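PDB 6SLN: RagA protein from Porphyromonas gingivalis, which probably takes up nutrients across the outer membrane as a TonB-dependent receptor, a beta-barrel with an internal plug. Local coordinates for residues F926-L932 with A958-V964; Y967-E973 with Q982-S986; D188-T192 with S635-T639. One frame throughout, in Å; residues are numbered along the deposited sequence.

Contact 1. Residues F926-L932 with A958-V964; sequences FLRLKNL and ARNLLTV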
ATOM      1  N   PHE A 926     -19.987  40.744   7.020  1.00 42.98           N
ATOM      2  CA  PHE A 926     -20.606  40.639   5.707  1.00 52.24           C
ATOM      3  C   PHE A 926     -22.048  40.173   5.813  1.00 54.36           C
ATOM      4  O   PHE A 926     -22.422  39.453   6.736  1.00 58.22           O
ATOM      5  CB  PHE A 926     -19.830  39.686   4.789  1.00 49.15           C
ATOM      6  CG  PHE A 926     -19.819  38.250   5.256  1.00 50.61           C
ATOM      7  CD1 PHE A 926     -20.783  37.348   4.814  1.00 51.11           C
ATOM      8  CD2 PHE A 926     -18.832  37.793   6.120  1.00 49.45           C
ATOM      9  CE1 PHE A 926     -20.758  36.013   5.235  1.00 46.25           C
ATOM     10  CE2 PHE A 926     -18.803  36.463   6.527  1.00 45.80           C
ATOM     11  CZ  PHE A 926     -19.769  35.577   6.078  1.00 39.64           C
ATOM     12  N   LEU A 927     -22.843  40.601   4.844  1.00 61.19           N
ATOM     13  CA  LEU A 927     -24.174  40.076   4.591  1.00 56.64           C
ATOM     14  C   LEU A 927     -24.135  39.360   3.249  1.00 61.31           C
ATOM     15  O   LEU A 927     -23.615  39.901   2.268  1.00 58.39           O
ATOM     16  CB  LEU A 927     -25.194  41.206   4.579  1.00 45.64           C
ATOM     17  CG  LEU A 927     -26.511  41.052   3.832  1.00 46.26           C
ATOM     18  CD1 LEU A 927     -27.443  40.172   4.621  1.00 46.61           C
ATOM     19  CD2 LEU A 927     -27.146  42.427   3.592  1.00 47.50           C
ATOM     20  N   ARG A 928     -24.638  38.137   3.208  1.00 58.37           N
ATOM     21  CA  ARG A 928     -24.616  37.354   1.983  1.00 52.01           C
ATOM     22  C   ARG A 928     -26.030  36.924   1.636  1.00 55.92           C
ATOM     23  O   ARG A 928     -26.717  36.304   2.456  1.00 62.15           O
ATOM     24  CB  ARG A 928     -23.704  36.140   2.123  1.00 47.71           C
ATOM     25  CG  ARG A 928     -23.102  35.693   0.805  1.00 49.41           C
ATOM     26  CD  ARG A 928     -21.760  35.032   1.063  1.00 53.49           C
ATOM     27  NE  ARG A 928     -20.650  35.849   0.609  1.00 60.94           N
ATOM     28  CZ  ARG A 928     -19.371  35.602   0.868  1.00 56.02           C
ATOM     29  NH1 ARG A 928     -19.028  34.551   1.597  1.00 38.45           N
ATOM     30  NH2 ARG A 928     -18.433  36.420   0.388  1.00 63.72           N
ATOM     31  N   LEU A 929     -26.470  37.274   0.437  1.00 54.61           N
ATOM     32  CA  LEU A 929     -27.658  36.658  -0.136  1.00 51.10           C
ATOM     33  C   LEU A 929     -27.266  35.232  -0.465  1.00 48.12           C
ATOM     34  O   LEU A 929     -26.628  34.977  -1.484  1.00 57.24           O
ATOM     35  CB  LEU A 929     -28.124  37.421  -1.370  1.00 48.21           C
ATOM     36  CG  LEU A 929     -29.344  36.856  -2.086  1.00 57.67           C
ATOM     37  CD1 LEU A 929     -30.454  36.550  -1.097  1.00 60.08           C
ATOM     38  CD2 LEU A 929     -29.830  37.815  -3.166  1.00 60.53           C
ATOM     39  N   LYS A 930     -27.591  34.298   0.428  1.00 54.40           N
ATOM     40  CA  LYS A 930     -27.118  32.925   0.261  1.00 50.35           C
ATOM     41  C   LYS A 930     -27.897  32.190  -0.815  1.00 50.44           C
ATOM     42  O   LYS A 930     -27.316  31.445  -1.606  1.00 53.25           O
ATOM     43  CB  LYS A 930     -27.209  32.171   1.580  1.00 41.41           C
ATOM     44  CG  LYS A 930     -26.121  32.522   2.544  1.00 49.14           C
ATOM     45  CD  LYS A 930     -25.419  31.276   3.021  1.00 50.87           C
ATOM     46  CE  LYS A 930     -24.271  30.882   2.096  1.00 52.97           C
ATOM     47  NZ  LYS A 930     -23.060  31.706   2.343  1.00 73.91           N
ATOM     48  N   ASN A 931     -29.198  32.411  -0.884  1.00 51.27           N
ATOM     49  CA  ASN A 931     -30.035  31.654  -1.792  1.00 55.99           C
ATOM     50  C   ASN A 931     -31.109  32.573  -2.342  1.00 64.67           C
ATOM     51  O   ASN A 931     -31.765  33.292  -1.584  1.00 71.56           O
ATOM     52  CB  ASN A 931     -30.655  30.454  -1.060  1.00 59.27           C
ATOM     53  CG  ASN A 931     -31.562  29.629  -1.942  1.00 58.95           C
ATOM     54  OD1 ASN A 931     -31.106  28.734  -2.644  1.00 58.79           O
ATOM     55  ND2 ASN A 931     -32.860  29.914  -1.895  1.00 64.08           N
ATOM     56  N   LEU A 932     -31.258  32.574  -3.659  1.00 67.35           N
ATOM     57  CA  LEU A 932     -32.382  33.215  -4.325  1.00 57.02           C
ATOM     58  C   LEU A 932     -32.919  32.215  -5.333  1.00 59.27           C
ATOM     59  O   LEU A 932     -32.147  31.612  -6.090  1.00 54.30           O
ATOM     60  CB  LEU A 932     -31.963  34.527  -4.995  1.00 45.89           C
ATOM     61  CG  LEU A 932     -33.074  35.434  -5.533  1.00 51.71           C
ATOM     62  CD1 LEU A 932     -33.936  36.021  -4.424  1.00 48.12           C
ATOM     63  CD2 LEU A 932     -32.447  36.532  -6.368  1.00 47.44           C
ATOM     64  N   ALA A 958     -29.802  31.015  -7.652  1.00 56.87           N
ATOM     65  CA  ALA A 958     -28.479  31.590  -7.448  1.00 58.05           C
ATOM     66  C   ALA A 958     -28.025  31.350  -6.010  1.00 60.02           C
ATOM     67  O   ALA A 958     -28.831  31.433  -5.074  1.00 62.31           O
ATOM     68  CB  ALA A 958     -28.484  33.095  -7.756  1.00 57.95           C
ATOM     69  N   ARG A 959     -26.741  31.045  -5.827  1.00 57.66           N
ATOM     70  CA  ARG A 959     -26.143  30.932  -4.498  1.00 53.95           C
ATOM     71  C   ARG A 959     -25.039  31.969  -4.369  1.00 56.02           C
ATOM     72  O   ARG A 959     -24.206  32.102  -5.275  1.00 52.33           O
ATOM     73  CB  ARG A 959     -25.563  29.533  -4.212  1.00 40.63           C
ATOM     74  CG  ARG A 959     -24.972  29.411  -2.780  1.00 45.10           C
ATOM     75  CD  ARG A 959     -24.302  28.040  -2.472  1.00 44.22           C
ATOM     76  NE  ARG A 959     -22.864  28.113  -2.687  1.00 46.99           N
ATOM     77  CZ  ARG A 959     -21.965  28.148  -1.715  1.00 49.57           C
ATOM     78  NH1 ARG A 959     -22.378  28.093  -0.467  1.00 60.03           N
ATOM     79  NH2 ARG A 959     -20.661  28.238  -1.988  1.00 45.56           N
ATOM     80  N   ASN A 960     -25.033  32.688  -3.234  1.00 50.95           N
ATOM     81  CA  ASN A 960     -24.089  33.785  -2.976  1.00 47.45           C
ATOM     82  C   ASN A 960     -24.144  34.853  -4.072  1.00 49.32           C
ATOM     83  O   ASN A 960     -23.120  35.406  -4.478  1.00 49.55           O
ATOM     84  CB  ASN A 960     -22.662  33.263  -2.806  1.00 50.58           C
ATOM     85  CG  ASN A 960     -22.464  32.505  -1.509  1.00 48.56           C
ATOM     86  OD1 ASN A 960     -23.273  32.604  -0.585  1.00 50.13           O
ATOM     87  ND2 ASN A 960     -21.379  31.737  -1.436  1.00 43.62           N
ATOM     88  N   LEU A 961     -25.358  35.143  -4.548  1.00 52.88           N
ATOM     89  CA  LEU A 961     -25.556  36.141  -5.597  1.00 55.49           C
ATOM     90  C   LEU A 961     -24.940  37.493  -5.243  1.00 61.63           C
ATOM     91  O   LEU A 961     -24.385  38.171  -6.117  1.00 55.80           O
ATOM     92  CB  LEU A 961     -27.052  36.299  -5.864  1.00 56.86           C
ATOM     93  CG  LEU A 961     -27.511  37.220  -6.982  1.00 61.06           C
ATOM     94  CD1 LEU A 961     -26.826  36.855  -8.292  1.00 67.35           C
ATOM     95  CD2 LEU A 961     -29.017  37.113  -7.116  1.00 59.53           C
ATOM     96  N   LEU A 962     -25.038  37.912  -3.975  1.00 64.03           N
ATOM     97  CA  LEU A 962     -24.486  39.189  -3.539  1.00 66.74           C
ATOM     98  C   LEU A 962     -23.837  39.061  -2.172  1.00 69.12           C
ATOM     99  O   LEU A 962     -24.373  38.403  -1.276  1.00 66.65           O
ATOM    100  CB  LEU A 962     -25.547  40.301  -3.442  1.00 64.77           C
ATOM    101  CG  LEU A 962     -26.550  40.568  -4.563  1.00 70.37           C
ATOM    102  CD1 LEU A 962     -27.804  41.207  -3.983  1.00 65.72           C
ATOM    103  CD2 LEU A 962     -25.953  41.437  -5.680  1.00 72.11           C
ATOM    104  N   THR A 963     -22.700  39.733  -2.012  1.00 65.97           N
ATOM    105  CA  THR A 963     -22.098  39.984  -0.716  1.00 51.87           C
ATOM    106  C   THR A 963     -22.099  41.488  -0.463  1.00 58.56           C
ATOM    107  O   THR A 963     -22.019  42.291  -1.392  1.00 63.69           O
ATOM    108  CB  THR A 963     -20.670  39.427  -0.634  1.00 48.92           C
ATOM    109  OG1 THR A 963     -20.631  38.123  -1.229  1.00 50.87           O
ATOM    110  CG2 THR A 963     -20.204  39.321   0.832  1.00 42.99           C
ATOM    111  N   VAL A 964     -22.232  41.860   0.805  1.00 59.83           N
ATOM    112  CA  VAL A 964     -22.143  43.240   1.250  1.00 55.73           C
ATOM    113  C   VAL A 964     -21.090  43.278   2.350  1.00 61.80           C
ATOM    114  O   VAL A 964     -21.299  42.718   3.432  1.00 66.84           O
ATOM    115  CB  VAL A 964     -23.484  43.764   1.763  1.00 50.13           C
ATOM    116  CG1 VAL A 964     -23.281  45.087   2.401  1.00 47.13           C
ATOM    117  CG2 VAL A 964     -24.484  43.862   0.629  1.00 46.83           C
TER
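Leu927 and Val964 form an antiparallel hydrogen-bonded pair, and the axes of strands 926-932 and 961-964 run 171° apart. Leu927 N lies 3.0 Å from Val964 O, and the return bond uses Val964 N. Leu932 and Ala958 make a second such pair, with Ala958 N 2.9 Å from Leu932 O. Between these pairs the partner chain turns a corner at Arg959 and Asn960. Asn960 N still bonds to Lys930 O there.

Arg928 and Thr963 are a non-hydrogen-bonded pair, linked instead by their side chains. Arg928 NE lies 2.9 Å from Thr963 OG1, and NH2 of the same guanidinium also donates to it. The hydroxyl sits at the edge of the guanidinium, in its plane. The group also makes salt bridges to Asp971 and Glu973.

Lys930 starts away from the partner, but bends along its chain bring NZ within 3.1 Å of Asn960 OD1, on a lone pair. Gln123 takes a second bond from NZ. On the face of Leu927, Leu929 and Leu932, Leu929 CD2 touches Leu962 CD1. Leu961 comes in beside them, its CD2 3.6 Å from Leu932 CD2.

These strands are part of the barrel wall. Strand 857-873 flanks 921-937, where Lys930 and Asn931 face Asp862 in a classic beta bulge. Strand 986-996 flanks 951-964.

Contact 2. Residues Y967-E973 with Q982-S986; sequences YKGFDPE and QYPNS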
ATOM      1  N   TYR A 967     -14.535  44.336   3.202  1.00 43.32           N
ATOM      2  CA  TYR A 967     -13.279  43.597   3.190  1.00 43.92           C
ATOM      3  C   TYR A 967     -12.597  43.743   1.836  1.00 51.43           C
ATOM      4  O   TYR A 967     -13.169  43.384   0.807  1.00 57.91           O
ATOM      5  CB  TYR A 967     -13.519  42.124   3.499  1.00 41.18           C
ATOM      6  CG  TYR A 967     -12.223  41.392   3.699  1.00 40.34           C
ATOM      7  CD1 TYR A 967     -11.378  41.747   4.731  1.00 40.44           C
ATOM      8  CD2 TYR A 967     -11.822  40.365   2.850  1.00 50.87           C
ATOM      9  CE1 TYR A 967     -10.176  41.097   4.936  1.00 50.37           C
ATOM     10  CE2 TYR A 967     -10.604  39.704   3.048  1.00 56.73           C
ATOM     11  CZ  TYR A 967      -9.783  40.083   4.096  1.00 54.30           C
ATOM     12  OH  TYR A 967      -8.576  39.457   4.327  1.00 52.63           O
ATOM     13  N   LYS A 968     -11.367  44.241   1.837  1.00 54.32           N
ATOM     14  CA  LYS A 968     -10.633  44.524   0.609  1.00 46.86           C
ATOM     15  C   LYS A 968      -9.945  43.298   0.025  1.00 45.97           C
ATOM     16  O   LYS A 968      -9.188  43.437  -0.946  1.00 51.55           O
ATOM     17  CB  LYS A 968      -9.599  45.635   0.854  1.00 48.48           C
ATOM     18  CG  LYS A 968     -10.204  46.966   1.324  1.00 43.64           C
ATOM     19  CD  LYS A 968      -9.257  47.740   2.239  1.00 52.58           C
ATOM     20  CE  LYS A 968     -10.011  48.359   3.444  1.00 61.01           C
ATOM     21  NZ  LYS A 968     -10.866  47.389   4.270  1.00 51.80           N
ATOM     22  N   GLY A 969     -10.180  42.107   0.577  1.00 44.41           N
ATOM     23  CA  GLY A 969      -9.823  40.868  -0.080  1.00 43.58           C
ATOM     24  C   GLY A 969     -11.005  40.232  -0.807  1.00 39.10           C
ATOM     25  O   GLY A 969     -12.104  40.783  -0.890  1.00 41.83           O
ATOM     26  N   PHE A 970     -10.773  39.029  -1.321  1.00 38.28           N
ATOM     27  CA  PHE A 970     -11.770  38.428  -2.201  1.00 46.18           C
ATOM     28  C   PHE A 970     -13.016  38.007  -1.431  1.00 49.51           C
ATOM     29  O   PHE A 970     -14.146  38.279  -1.853  1.00 49.69           O
ATOM     30  CB  PHE A 970     -11.166  37.232  -2.932  1.00 47.82           C
ATOM     31  CG  PHE A 970     -10.217  37.611  -4.034  1.00 48.91           C
ATOM     32  CD1 PHE A 970      -8.879  37.857  -3.758  1.00 39.19           C
ATOM     33  CD2 PHE A 970     -10.664  37.702  -5.356  1.00 46.62           C
ATOM     34  CE1 PHE A 970      -7.999  38.186  -4.785  1.00 39.73           C
ATOM     35  CE2 PHE A 970      -9.798  38.028  -6.374  1.00 37.63           C
ATOM     36  CZ  PHE A 970      -8.462  38.277  -6.087  1.00 40.10           C
ATOM     37  N   ASP A 971     -12.831  37.339  -0.310  1.00 48.13           N
ATOM     38  CA  ASP A 971     -13.965  36.783   0.421  1.00 52.80           C
ATOM     39  C   ASP A 971     -13.815  37.062   1.916  1.00 52.16           C
ATOM     40  O   ASP A 971     -12.891  36.534   2.559  1.00 52.50           O
ATOM     41  CB  ASP A 971     -14.079  35.273   0.151  1.00 39.56           C
ATOM     42  CG  ASP A 971     -15.362  34.667   0.710  1.00 41.98           C
ATOM     43  OD1 ASP A 971     -16.175  35.408   1.328  1.00 37.80           O
ATOM     44  OD2 ASP A 971     -15.553  33.435   0.541  1.00 43.97           O
ATOM     45  N   PRO A 972     -14.699  37.874   2.505  1.00 39.12           N
ATOM     46  CA  PRO A 972     -14.635  38.070   3.962  1.00 56.63           C
ATOM     47  C   PRO A 972     -14.856  36.778   4.741  1.00 55.90           C
ATOM     48  O   PRO A 972     -14.349  36.649   5.858  1.00 53.60           O
ATOM     49  CB  PRO A 972     -15.729  39.117   4.232  1.00 59.09           C
ATOM     50  CG  PRO A 972     -16.659  39.044   3.054  1.00 49.06           C
ATOM     51  CD  PRO A 972     -15.855  38.544   1.887  1.00 39.55           C
ATOM     52  N   GLU A 973     -15.561  35.797   4.171  1.00 54.17           N
ATOM     53  CA  GLU A 973     -15.739  34.520   4.853  1.00 51.96           C
ATOM     54  C   GLU A 973     -14.482  33.663   4.836  1.00 47.83           C
ATOM     55  O   GLU A 973     -14.345  32.765   5.670  1.00 46.63           O
ATOM     56  CB  GLU A 973     -16.891  33.738   4.220  1.00 51.67           C
ATOM     57  CG  GLU A 973     -17.349  32.510   5.009  1.00 52.69           C
ATOM     58  CD  GLU A 973     -18.626  31.913   4.442  1.00 57.54           C
ATOM     59  OE1 GLU A 973     -19.071  30.839   4.905  1.00 61.92           O
ATOM     60  OE2 GLU A 973     -19.193  32.531   3.521  1.00 60.91           O
ATOM     61  N   GLN A 982      -6.755  33.314  -0.535  1.00 41.71           N
ATOM     62  CA  GLN A 982      -8.027  32.634  -0.376  1.00 42.55           C
ATOM     63  C   GLN A 982      -8.408  31.860  -1.631  1.00 46.96           C
ATOM     64  O   GLN A 982      -8.191  32.316  -2.758  1.00 44.45           O
ATOM     65  CB  GLN A 982      -9.124  33.636  -0.036  1.00 42.05           C
ATOM     66  CG  GLN A 982      -8.783  34.572   1.101  1.00 39.18           C
ATOM     67  CD  GLN A 982      -9.771  35.725   1.181  1.00 45.61           C
ATOM     68  OE1 GLN A 982     -10.055  36.386   0.176  1.00 50.48           O
ATOM     69  NE2 GLN A 982     -10.309  35.965   2.373  1.00 39.09           N
ATOM     70  N   TYR A 983      -8.941  30.660  -1.424  1.00 50.70           N
ATOM     71  CA  TYR A 983      -9.794  30.021  -2.415  1.00 47.53           C
ATOM     72  C   TYR A 983     -11.188  30.574  -2.138  1.00 49.62           C
ATOM     73  O   TYR A 983     -11.873  30.091  -1.231  1.00 61.14           O
ATOM     74  CB  TYR A 983      -9.735  28.488  -2.303  1.00 40.03           C
ATOM     75  CG  TYR A 983     -10.307  27.750  -3.500  1.00 38.20           C
ATOM     76  CD1 TYR A 983     -11.497  28.170  -4.103  1.00 32.73           C
ATOM     77  CD2 TYR A 983      -9.662  26.642  -4.028  1.00 31.61           C
ATOM     78  CE1 TYR A 983     -12.029  27.510  -5.198  1.00 35.80           C
ATOM     79  CE2 TYR A 983     -10.185  25.972  -5.146  1.00 45.72           C
ATOM     80  CZ  TYR A 983     -11.374  26.414  -5.728  1.00 43.13           C
ATOM     81  OH  TYR A 983     -11.918  25.770  -6.829  1.00 39.52           O
ATOM     82  N   PRO A 984     -11.628  31.604  -2.853  1.00 47.82           N
ATOM     83  CA  PRO A 984     -12.860  32.299  -2.453  1.00 45.51           C
ATOM     84  C   PRO A 984     -14.075  31.393  -2.587  1.00 44.88           C
ATOM     85  O   PRO A 984     -14.091  30.457  -3.388  1.00 49.26           O
ATOM     86  CB  PRO A 984     -12.939  33.477  -3.432  1.00 49.80           C
ATOM     87  CG  PRO A 984     -11.573  33.535  -4.121  1.00 42.26           C
ATOM     88  CD  PRO A 984     -11.036  32.158  -4.085  1.00 40.53           C
ATOM     89  N   ASN A 985     -15.095  31.659  -1.777  1.00 37.54           N
ATOM     90  CA  ASN A 985     -16.366  30.996  -2.016  1.00 44.24           C
ATOM     91  C   ASN A 985     -16.888  31.393  -3.387  1.00 51.96           C
ATOM     92  O   ASN A 985     -16.466  32.388  -3.984  1.00 54.36           O
ATOM     93  CB  ASN A 985     -17.400  31.352  -0.948  1.00 54.44           C
ATOM     94  CG  ASN A 985     -17.249  30.517   0.313  1.00 61.86           C
ATOM     95  OD1 ASN A 985     -17.430  29.295   0.299  1.00 62.01           O
ATOM     96  ND2 ASN A 985     -16.912  31.179   1.414  1.00 63.01           N
ATOM     97  N   SER A 986     -17.809  30.595  -3.898  1.00 53.86           N
ATOM     98  CA  SER A 986     -18.232  30.737  -5.278  1.00 41.81           C
ATOM     99  C   SER A 986     -19.647  31.281  -5.347  1.00 43.96           C
ATOM    100  O   SER A 986     -20.394  31.281  -4.364  1.00 50.50           O
ATOM    101  CB  SER A 986     -18.150  29.399  -6.004  1.00 41.55           C
ATOM    102  OG  SER A 986     -18.754  28.392  -5.219  1.00 50.78           O
TER
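Gln982 and Asp971 meet side chain to backbone. The amide of Gln982 spans both polar backbone atoms of Asp971. Asp971 N donates to Gln982 OE1 at 3.0 Å, and the bond is fairly straight at 157°. Gln982 NE2 returns a weak, bent bond to Asp971 O. Gln982 NE2 also bonds to Ala974 O, which helps to set the turn of the amide. Phe970 CB lies 3.4 Å from Gln982 OE1, which sits at the edge of the phenylalanine ring. Tyr967 CE2 lies 3.8 Å from Gln982 NE2.

The Asp971 side chain reaches Asn985 instead. Its CG is anti to the backbone N (chi1 -171°), which carries the carboxylate across to the second segment. Asp971 OD2 then accepts two bonds from one residue. Asn985 ND2 lies 2.8 Å from Asp971 OD2, on its syn lone pair. Asn985 N lies 3.0 Å from Asp971 OD2 on the anti side, tilted out of the carboxylate plane. To one side of these bonds, Pro984 CG packs against Phe970 CB at 3.9 Å.

The second shell holds the carboxylate in place. Asp971 OD1 accepts from Glu973 N at 2.9 Å, from above the carboxylate plane, and this closes an Asx turn. OD1 also meets Arg928, whose guanidinium reaches Glu973 as well. This positive charge probably stabilises the buried acids. Asn985 ND2 has a further partner in Thr133 O, and Thr133 N donates to Glu973 OE1. Thr133 is in the plug domain, so these loops meet the plug.

The contact is buried and ties together the loops on either side of the short strand 978-979. Helix 390-396 packs on Phe970 and Pro984. Strand 857-873 lies against Tyr967 and Gln982, and strand 986-996 begins where the second segment ends.

Contact 3. Residues D188-T192 with S635-T639; sequences DASAT and SYGTT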
ATOM      1  N   ASP A 188     -29.003  23.353  24.068  1.00 64.76           N
ATOM      2  CA  ASP A 188     -28.849  23.398  25.517  1.00 66.08           C
ATOM      3  C   ASP A 188     -28.751  22.003  26.128  1.00 66.22           C
ATOM      4  O   ASP A 188     -29.118  20.995  25.523  1.00 72.86           O
ATOM      5  CB  ASP A 188     -30.015  24.139  26.167  1.00 73.83           C
ATOM      6  CG  ASP A 188     -31.247  23.298  26.230  1.00 78.32           C
ATOM      7  OD1 ASP A 188     -31.876  23.113  25.177  1.00 80.84           O
ATOM      8  OD2 ASP A 188     -31.571  22.803  27.318  1.00 82.34           O
ATOM      9  N   ALA A 189     -28.291  21.979  27.383  1.00 61.76           N
ATOM     10  CA  ALA A 189     -27.955  20.731  28.061  1.00 56.63           C
ATOM     11  C   ALA A 189     -29.168  19.839  28.273  1.00 58.03           C
ATOM     12  O   ALA A 189     -29.027  18.612  28.381  1.00 57.54           O
ATOM     13  CB  ALA A 189     -27.300  21.035  29.406  1.00 57.07           C
ATOM     14  N   SER A 190     -30.357  20.424  28.372  1.00 55.49           N
ATOM     15  CA  SER A 190     -31.543  19.594  28.511  1.00 52.19           C
ATOM     16  C   SER A 190     -31.890  18.916  27.198  1.00 59.78           C
ATOM     17  O   SER A 190     -32.419  17.801  27.201  1.00 61.62           O
ATOM     18  CB  SER A 190     -32.717  20.436  28.999  1.00 53.31           C
ATOM     19  OG  SER A 190     -33.940  19.728  28.947  1.00 58.97           O
ATOM     20  N   ALA A 191     -31.584  19.568  26.070  1.00 65.00           N
ATOM     21  CA  ALA A 191     -31.925  19.033  24.757  1.00 61.81           C
ATOM     22  C   ALA A 191     -30.893  18.053  24.235  1.00 60.72           C
ATOM     23  O   ALA A 191     -31.200  17.308  23.305  1.00 59.80           O
ATOM     24  CB  ALA A 191     -32.087  20.160  23.735  1.00 57.33           C
ATOM     25  N   THR A 192     -29.683  18.044  24.795  1.00 61.16           N
ATOM     26  CA  THR A 192     -28.599  17.189  24.331  1.00 63.98           C
ATOM     27  C   THR A 192     -28.201  16.156  25.375  1.00 63.94           C
ATOM     28  O   THR A 192     -27.036  15.769  25.454  1.00 68.86           O
ATOM     29  CB  THR A 192     -27.377  18.022  23.947  1.00 67.15           C
ATOM     30  OG1 THR A 192     -26.739  18.520  25.128  1.00 74.10           O
ATOM     31  CG2 THR A 192     -27.786  19.187  23.099  1.00 68.08           C
ATOM     32  N   SER A 635     -33.257  25.481  31.526  1.00 55.08           N
ATOM     33  CA  SER A 635     -32.459  24.279  31.658  1.00 50.42           C
ATOM     34  C   SER A 635     -31.192  24.605  32.434  1.00 53.01           C
ATOM     35  O   SER A 635     -30.664  25.719  32.364  1.00 56.47           O
ATOM     36  CB  SER A 635     -32.078  23.713  30.283  1.00 57.69           C
ATOM     37  OG  SER A 635     -30.781  24.158  29.882  1.00 64.21           O
ATOM     38  N   TYR A 636     -30.709  23.625  33.181  1.00 52.54           N
ATOM     39  CA  TYR A 636     -29.341  23.670  33.659  1.00 49.85           C
ATOM     40  C   TYR A 636     -28.770  22.271  33.586  1.00 54.21           C
ATOM     41  O   TYR A 636     -29.447  21.295  33.925  1.00 62.49           O
ATOM     42  CB  TYR A 636     -29.213  24.185  35.083  1.00 54.64           C
ATOM     43  CG  TYR A 636     -27.768  24.206  35.481  1.00 62.01           C
ATOM     44  CD1 TYR A 636     -26.923  25.204  35.015  1.00 61.14           C
ATOM     45  CD2 TYR A 636     -27.226  23.199  36.272  1.00 62.46           C
ATOM     46  CE1 TYR A 636     -25.586  25.216  35.346  1.00 55.90           C
ATOM     47  CE2 TYR A 636     -25.888  23.202  36.606  1.00 60.47           C
ATOM     48  CZ  TYR A 636     -25.071  24.214  36.134  1.00 58.40           C
ATOM     49  OH  TYR A 636     -23.735  24.240  36.455  1.00 60.09           O
ATOM     50  N   GLY A 637     -27.523  22.175  33.153  1.00 53.14           N
ATOM     51  CA  GLY A 637     -26.951  20.855  32.999  1.00 60.44           C
ATOM     52  C   GLY A 637     -25.484  20.925  32.663  1.00 66.21           C
ATOM     53  O   GLY A 637     -24.950  21.983  32.319  1.00 66.16           O
ATOM     54  N   THR A 638     -24.839  19.768  32.777  1.00 66.17           N
ATOM     55  CA  THR A 638     -23.432  19.599  32.474  1.00 56.96           C
ATOM     56  C   THR A 638     -23.276  18.663  31.288  1.00 52.13           C
ATOM     57  O   THR A 638     -24.085  17.752  31.077  1.00 49.06           O
ATOM     58  CB  THR A 638     -22.660  19.028  33.661  1.00 55.11           C
ATOM     59  OG1 THR A 638     -23.320  17.846  34.134  1.00 61.36           O
ATOM     60  CG2 THR A 638     -22.613  20.046  34.757  1.00 56.02           C
ATOM     61  N   THR A 639     -22.218  18.906  30.517  1.00 50.63           N
ATOM     62  CA  THR A 639     -21.941  18.160  29.301  1.00 54.81           C
ATOM     63  C   THR A 639     -20.435  18.029  29.172  1.00 55.22           C
ATOM     64  O   THR A 639     -19.682  18.909  29.599  1.00 60.43           O
ATOM     65  CB  THR A 639     -22.493  18.860  28.056  1.00 51.68           C
ATOM     66  OG1 THR A 639     -21.869  20.144  27.936  1.00 54.67           O
ATOM     67  CG2 THR A 639     -24.021  19.026  28.120  1.00 41.03           C
TER
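Ala189 lays its methyl group over the backbone of Gly637, with Ala189 CB 3.6 Å from Gly637 CA. The glycine has no side chain, so the methyl rests directly on the main chain of the strand. Further along, Thr639 CG2 touches the same methyl at 4.1 Å from Ala189 CB. That threonine methyl also reaches Thr192 OG1, and the two threonine side chains cross at about a right angle. With chi1 at 61°, Thr639 turns CG2 rather than OG1 to Ala189 and Thr192.

At the other end of the contact, Ser635 meets two residues. Its CB packs against the CB of Ser190, at 3.6 Å between Ser635 CB and Ser190 CB. Its hydroxyl gives a weak hydrogen bond to Asp188, with Ser635 OG 3.0 Å from Asp188 OD2.

Residues 188-192 belong to the plug domain, and 635-639 to a strand of the barrel. The contact is therefore a place where the plug rests on the barrel wall from inside, as in other TonB-dependent receptors. The plug side is a compact turn. Asp188 OD2 accepts from Ser190 N at 2.9 Å, an Asx turn, and the donor comes from above the carboxylate plane. The same oxygen thus serves both the turn and the barrel serine. Ala191 N also bonds to Asp188 O, at 2.9 Å, and 189-191 take helical backbone angles without forming a regular helix.

Strand 627-641 has neighbours on both sides, 604-614 and 678-691. Tyr636 and Thr638 point away from the plug. Tyr636 packs on Tyr608 and Val610, and Thr638 OG1 bonds to Tyr608 N.

How the contacts relate
Contacts 1 and 2 are neighbours and touch. They share a buried charge cluster round Arg928, and Phe926 packs on Pro972. Contact 3 is separate, with nearest atoms about 23 Å from either. Contacts 1 and 3 both involve barrel strands, but contact 1 joins two strands within the wall while contact 3 joins the wall to the plug. Contact 2 joins loop segments and is fully buried. Contact 3 is buried too. Contact 1 is only partly buried, with Leu962 and Val964 on the surface. Its chemistry is mainly backbone pairing, contact 2 relies on amide and carboxylate bonds, and contact 3 is mostly packing of small side chains.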